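Local coordinates for probable mannosyltransferase KTR4 (Saccharomyces cerevisiae, PDB 5A07), which is a probable mannosyltransferase of the KTR family with a GT-A-type fold that binds GDP and a manganese ion, at residues 125-130 / 136-141; 118-123 / 155-160. One frame throughout, in Å; residues are numbered along the deposited sequence.

Contact 1: 125-130 / 136-141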
loop_
_atom_site.group_PDB
_atom_site.type_symbol
_atom_site.label_atom_id
_atom_site.label_comp_id
_atom_site.label_asym_id
_atom_site.label_seq_id
_atom_site.Cartn_x
_atom_site.Cartn_y
_atom_site.Cartn_z
ATOM N N GLN B 125 12.415 15.626 -0.458
ATOM C CA GLN B 125 11.845 15.297 -1.743
ATOM C C GLN B 125 10.337 15.450 -1.841
ATOM O O GLN B 125 9.807 15.941 -2.889
ATOM C CB GLN B 125 12.283 13.887 -2.101
ATOM C CG GLN B 125 13.777 13.979 -2.395
ATOM C CD GLN B 125 14.242 12.695 -2.826
ATOM O OE1 GLN B 125 14.730 11.944 -1.990
ATOM N NE2 GLN B 125 13.884 12.319 -4.002
ATOM N N LEU B 126 9.621 15.074 -0.789
ATOM C CA LEU B 126 8.147 15.226 -0.806
ATOM C C LEU B 126 7.818 16.717 -0.778
ATOM O O LEU B 126 6.851 17.165 -1.432
ATOM C CB LEU B 126 7.502 14.538 0.406
ATOM C CG LEU B 126 6.004 14.722 0.561
ATOM C CD1 LEU B 126 5.338 14.111 -0.609
ATOM C CD2 LEU B 126 5.586 14.060 1.884
ATOM N N GLU B 127 8.579 17.504 -0.029
ATOM C CA GLU B 127 8.319 18.964 0.002
ATOM C C GLU B 127 8.565 19.579 -1.416
ATOM O O GLU B 127 7.751 20.357 -1.939
ATOM C CB GLU B 127 9.242 19.640 1.006
ATOM C CG GLU B 127 8.808 19.493 2.464
ATOM C CD GLU B 127 7.612 20.366 2.833
ATOM O OE1 GLU B 127 7.616 21.550 2.423
ATOM O OE2 GLU B 127 6.691 19.908 3.562
ATOM N N GLU B 128 9.693 19.224 -1.984
ATOM C CA GLU B 128 10.114 19.804 -3.264
ATOM C C GLU B 128 9.125 19.428 -4.382
ATOM O O GLU B 128 8.798 20.250 -5.215
ATOM C CB GLU B 128 11.505 19.320 -3.617
ATOM C CG GLU B 128 12.087 19.768 -4.988
ATOM C CD GLU B 128 12.024 21.296 -5.201
ATOM O OE1 GLU B 128 11.979 22.071 -4.216
ATOM O OE2 GLU B 128 11.918 21.760 -6.349
ATOM N N GLU B 129 8.629 18.196 -4.403
ATOM C CA GLU B 129 7.790 17.772 -5.501
ATOM C C GLU B 129 6.313 18.049 -5.249
ATOM O O GLU B 129 5.521 17.993 -6.174
ATOM C CB GLU B 129 7.962 16.266 -5.764
ATOM C CG GLU B 129 9.398 15.841 -6.114
ATOM C CD GLU B 129 10.075 16.644 -7.282
ATOM O OE1 GLU B 129 9.375 17.156 -8.168
ATOM O OE2 GLU B 129 11.344 16.825 -7.250
ATOM N N TYR B 130 5.938 18.273 -3.994
ATOM C CA TYR B 130 4.527 18.423 -3.615
ATOM C C TYR B 130 4.210 19.408 -2.492
ATOM O O TYR B 130 3.560 20.474 -2.704
ATOM C CB TYR B 130 3.906 17.056 -3.287
ATOM C CG TYR B 130 2.450 17.184 -2.825
ATOM C CD1 TYR B 130 1.462 17.589 -3.699
ATOM C CD2 TYR B 130 2.080 16.967 -1.519
ATOM C CE1 TYR B 130 0.161 17.728 -3.317
ATOM C CE2 TYR B 130 0.729 17.105 -1.079
ATOM C CZ TYR B 130 -0.213 17.493 -2.004
ATOM O OH TYR B 130 -1.530 17.606 -1.670
ATOM N N TYR B 136 0.557 20.523 4.048
ATOM C CA TYR B 136 -0.030 19.571 4.976
ATOM C C TYR B 136 0.965 19.309 6.093
ATOM O O TYR B 136 2.206 19.247 5.897
ATOM C CB TYR B 136 -0.469 18.263 4.246
ATOM C CG TYR B 136 -1.808 18.535 3.512
ATOM C CD1 TYR B 136 -3.006 18.515 4.214
ATOM C CD2 TYR B 136 -1.868 18.865 2.166
ATOM C CE1 TYR B 136 -4.221 18.824 3.605
ATOM C CE2 TYR B 136 -3.069 19.192 1.552
ATOM C CZ TYR B 136 -4.242 19.203 2.295
ATOM O OH TYR B 136 -5.412 19.489 1.712
ATOM N N PRO B 137 0.460 19.047 7.270
ATOM C CA PRO B 137 1.306 18.748 8.414
ATOM C C PRO B 137 1.896 17.364 8.435
ATOM O O PRO B 137 1.473 16.483 7.686
ATOM C CB PRO B 137 0.321 18.805 9.599
ATOM C CG PRO B 137 -1.010 18.510 9.001
ATOM C CD PRO B 137 -0.968 19.013 7.580
ATOM N N TYR B 138 2.969 17.221 9.200
ATOM C CA TYR B 138 3.592 15.925 9.433
ATOM C C TYR B 138 3.295 15.391 10.791
ATOM O O TYR B 138 3.436 16.101 11.808
ATOM C CB TYR B 138 5.106 16.010 9.293
ATOM C CG TYR B 138 5.578 16.341 7.897
ATOM C CD1 TYR B 138 5.588 17.678 7.469
ATOM C CD2 TYR B 138 6.057 15.376 7.028
ATOM C CE1 TYR B 138 6.027 18.020 6.169
ATOM C CE2 TYR B 138 6.474 15.710 5.730
ATOM C CZ TYR B 138 6.451 17.021 5.319
ATOM O OH TYR B 138 6.847 17.377 4.044
ATOM N N THR B 139 3.011 14.102 10.824
ATOM C CA THR B 139 2.861 13.383 12.046
ATOM C C THR B 139 3.892 12.292 12.093
ATOM O O THR B 139 3.999 11.471 11.137
ATOM C CB THR B 139 1.467 12.743 12.163
ATOM O OG1 THR B 139 0.443 13.757 12.123
ATOM C CG2 THR B 139 1.305 12.012 13.496
ATOM N N PHE B 140 4.673 12.246 13.190
ATOM C CA PHE B 140 5.633 11.209 13.380
ATOM C C PHE B 140 5.266 10.330 14.596
ATOM O O PHE B 140 4.954 10.871 15.668
ATOM C CB PHE B 140 7.012 11.789 13.651
ATOM C CG PHE B 140 7.527 12.622 12.544
ATOM C CD1 PHE B 140 7.185 13.957 12.444
ATOM C CD2 PHE B 140 8.291 12.054 11.557
ATOM C CE1 PHE B 140 7.640 14.742 11.428
ATOM C CE2 PHE B 140 8.743 12.852 10.519
ATOM C CZ PHE B 140 8.444 14.159 10.444
ATOM N N LEU B 141 5.381 9.032 14.434
ATOM C CA LEU B 141 5.111 8.074 15.490
ATOM C C LEU B 141 6.227 7.148 15.688
ATOM O O LEU B 141 6.924 6.809 14.758
ATOM C CB LEU B 141 3.847 7.235 15.187
ATOM C CG LEU B 141 2.547 7.979 14.926
ATOM C CD1 LEU B 141 1.344 7.053 14.533
ATOM C CD2 LEU B 141 2.182 8.875 16.128
#

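Contact 2: 118-123 / 155-160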
loop_
_atom_site.group_PDB
_atom_site.type_symbol
_atom_site.label_atom_id
_atom_site.label_comp_id
_atom_site.label_asym_id
_atom_site.label_seq_id
_atom_site.Cartn_x
_atom_site.Cartn_y
_atom_site.Cartn_z
ATOM N N ASP B 118 17.576 9.618 7.038
ATOM C CA ASP B 118 16.881 8.971 5.908
ATOM C C ASP B 118 15.481 9.502 5.775
ATOM O O ASP B 118 14.981 9.638 4.687
ATOM C CB ASP B 118 16.900 7.450 6.119
ATOM C CG ASP B 118 18.232 6.843 5.726
ATOM O OD1 ASP B 118 19.064 7.581 5.123
ATOM O OD2 ASP B 118 18.468 5.668 6.004
ATOM N N ILE B 119 14.838 9.796 6.886
ATOM C CA ILE B 119 13.523 10.427 6.805
ATOM C C ILE B 119 13.607 11.836 6.383
ATOM O O ILE B 119 12.743 12.313 5.607
ATOM C CB ILE B 119 12.653 10.226 8.089
ATOM C CG1 ILE B 119 11.176 10.403 7.745
ATOM C CG2 ILE B 119 13.062 11.175 9.228
ATOM C CD1 ILE B 119 10.541 9.413 6.799
ATOM N N ILE B 120 14.648 12.559 6.790
ATOM C CA ILE B 120 14.846 13.889 6.248
ATOM C C ILE B 120 14.927 13.921 4.705
ATOM O O ILE B 120 14.368 14.812 4.027
ATOM C CB ILE B 120 16.090 14.551 6.914
ATOM C CG1 ILE B 120 15.698 15.059 8.314
ATOM C CG2 ILE B 120 16.577 15.737 6.048
ATOM C CD1 ILE B 120 16.904 15.563 9.117
ATOM N N SER B 121 15.678 12.985 4.182
ATOM C CA SER B 121 15.876 12.842 2.722
ATOM C C SER B 121 14.481 12.683 2.017
ATOM O O SER B 121 14.132 13.430 1.060
ATOM C CB SER B 121 16.741 11.603 2.502
ATOM O OG SER B 121 16.923 11.462 1.134
ATOM N N SER B 122 13.659 11.842 2.603
ATOM C CA SER B 122 12.294 11.620 2.086
ATOM C C SER B 122 11.460 12.861 2.180
ATOM O O SER B 122 10.775 13.214 1.219
ATOM C CB SER B 122 11.604 10.462 2.827
ATOM O OG SER B 122 12.307 9.257 2.738
ATOM N N ILE B 123 11.507 13.543 3.305
ATOM C CA ILE B 123 10.727 14.743 3.520
ATOM C C ILE B 123 11.117 15.835 2.549
ATOM O O ILE B 123 10.287 16.495 1.971
ATOM C CB ILE B 123 10.869 15.185 4.957
ATOM C CG1 ILE B 123 10.167 14.201 5.900
ATOM C CG2 ILE B 123 10.313 16.530 5.111
ATOM C CD1 ILE B 123 10.641 14.342 7.353
ATOM N N LYS B 155 12.640 19.802 12.427
ATOM C CA LYS B 155 12.220 21.169 12.268
ATOM C C LYS B 155 13.237 22.000 11.484
ATOM O O LYS B 155 12.849 22.928 10.780
ATOM C CB LYS B 155 11.902 21.841 13.612
ATOM C CG LYS B 155 10.607 21.289 14.183
ATOM C CD LYS B 155 10.277 21.930 15.528
ATOM C CE LYS B 155 11.069 21.259 16.618
ATOM N NZ LYS B 155 10.424 21.537 17.940
ATOM N N SER B 156 14.510 21.704 11.649
ATOM C CA SER B 156 15.527 22.536 10.977
ATOM C C SER B 156 15.404 22.449 9.446
ATOM O O SER B 156 15.903 23.342 8.738
ATOM C CB SER B 156 16.934 22.104 11.458
ATOM O OG SER B 156 17.307 20.884 10.870
ATOM N N ILE B 157 14.775 21.362 8.912
ATOM C CA ILE B 157 14.769 21.186 7.462
ATOM C C ILE B 157 13.436 21.518 6.812
ATOM O O ILE B 157 13.288 21.369 5.615
ATOM C CB ILE B 157 15.357 19.805 7.061
ATOM C CG1 ILE B 157 14.639 18.647 7.767
ATOM C CG2 ILE B 157 16.811 19.767 7.439
ATOM C CD1 ILE B 157 13.414 18.212 7.035
ATOM N N LEU B 158 12.469 21.998 7.598
ATOM C CA LEU B 158 11.157 22.363 7.121
ATOM C C LEU B 158 10.926 23.829 7.272
ATOM O O LEU B 158 11.508 24.429 8.143
ATOM C CB LEU B 158 10.090 21.614 7.934
ATOM C CG LEU B 158 9.857 20.135 7.537
ATOM C CD1 LEU B 158 8.972 19.433 8.575
ATOM C CD2 LEU B 158 9.247 20.021 6.152
ATOM N N PRO B 159 10.018 24.410 6.489
ATOM C CA PRO B 159 9.702 25.806 6.754
ATOM C C PRO B 159 9.174 26.022 8.146
ATOM O O PRO B 159 8.595 25.114 8.800
ATOM C CB PRO B 159 8.622 26.131 5.755
ATOM C CG PRO B 159 8.838 25.153 4.666
ATOM C CD PRO B 159 9.325 23.893 5.313
ATOM N N LYS B 160 9.373 27.244 8.633
ATOM C CA LYS B 160 8.981 27.564 10.011
ATOM C C LYS B 160 7.467 27.392 10.240
ATOM O O LYS B 160 7.021 27.043 11.316
ATOM C CB LYS B 160 9.492 28.998 10.297
ATOM C CG LYS B 160 8.670 29.917 11.155
ATOM C CD LYS B 160 9.093 31.379 10.914
ATOM C CE LYS B 160 8.203 32.299 11.712
ATOM N NZ LYS B 160 8.531 32.074 13.139
#

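Contact 1: 125-130 / 136-141
E127 on the helix and Y136 at the approach to the strand have the nearest CA atoms of the two segments, and even these lie 9.7 Å apart. Segment 125-130 runs through the last turns of helix 116-131, which widens to a pi-type turn at 127-130, while 136-141 leads from a loop into strand 138-142. At this spacing long side chains must span the gap. Y138 does so with its hydroxyl: OH donates to OE2 of E127 over 2.6 Å, using the anti lone pair of that oxygen. OE2 lies at the edge of the Y138 ring and in its plane, although the carboxylate as a whole is turned 40° from the ring. A bend at chi2 (-74°) in E127 brings the acid round to this position. Beside it L126, its CG anti to the backbone N (chi1 175°), sends CD2 to 4.3 Å from CE2 of Y138, the leucine and the tyrosine running antiparallel alongside each other. Farther along, OH of Y130 comes within 3.9 Å of CE2 of Y136, a looser packing contact; the Y130 hydroxyl is bound to the backbone N of V245, and that of Y136 to D244. These contacts join the helix of a beta-alpha-beta unit to its second strand. The buried E127 carboxylate has further partners in R162, through a salt bridge at OE1, and N131, which bonds to OE2; together with the Y138 hydroxyl they fix its rotation and probably favour its ionised form.

Contact 2: 118-123 / 155-160
I157, on segment 155-160, meets I120 and I123 on helix 116-131, and the closest pair of CA atoms is found here, with the CA atom of I157 7.4 Å from the CA atom of I120. With chi1 at 55°, CG1 of I157 is flanked by its own backbone N and carbonyl carbon, and from there it faces the I120 branches: it lies 3.8 Å from CG1 of I120 and 3.9 Å from CG2 of I120, near the fork of that side chain. CD1 of I157 extends farther and reaches CG2 of I123 at 4.0 Å, the I123 and I157 chains lying roughly perpendicular. L158 follows. Its CD2 methyl packs 3.8 Å from the same CG2 of I123, so this one methyl is shared by two successive residues. All of these contacts are apolar, and they shade from the partly exposed I120 and I157 to the buried I123 and L158. Around them, I154 of helix 148-156 also touches both I120 and I123, so I154, I157 and L158 all pack on helix 116-131, while I123 and L158 both reach Y138 on strand 138-142, so that the two helical elements and the strand meet at these residues.

Contacts 1 and 2 share helix 116-131 and meet in one packed cluster, their centres 8 Å apart. The seam runs through I123, L158 and Y138: CG2 of I123 lies 3.7 Å from OH of Y138, and CD2 of L158 is 3.8 Å from CE1 of Y138. The same L158 methyl comes 3.6 Å from OE2 of E127, so apolar groups of contact 2 border the polar pair of contact 1. F140 extends the seam along the strand, its CZ 3.8 Å from CD1 of I123. Neither contact lines the nucleotide pocket; GDP is about 12 Å from the Y138 side chain and about 11 Å from that of I123.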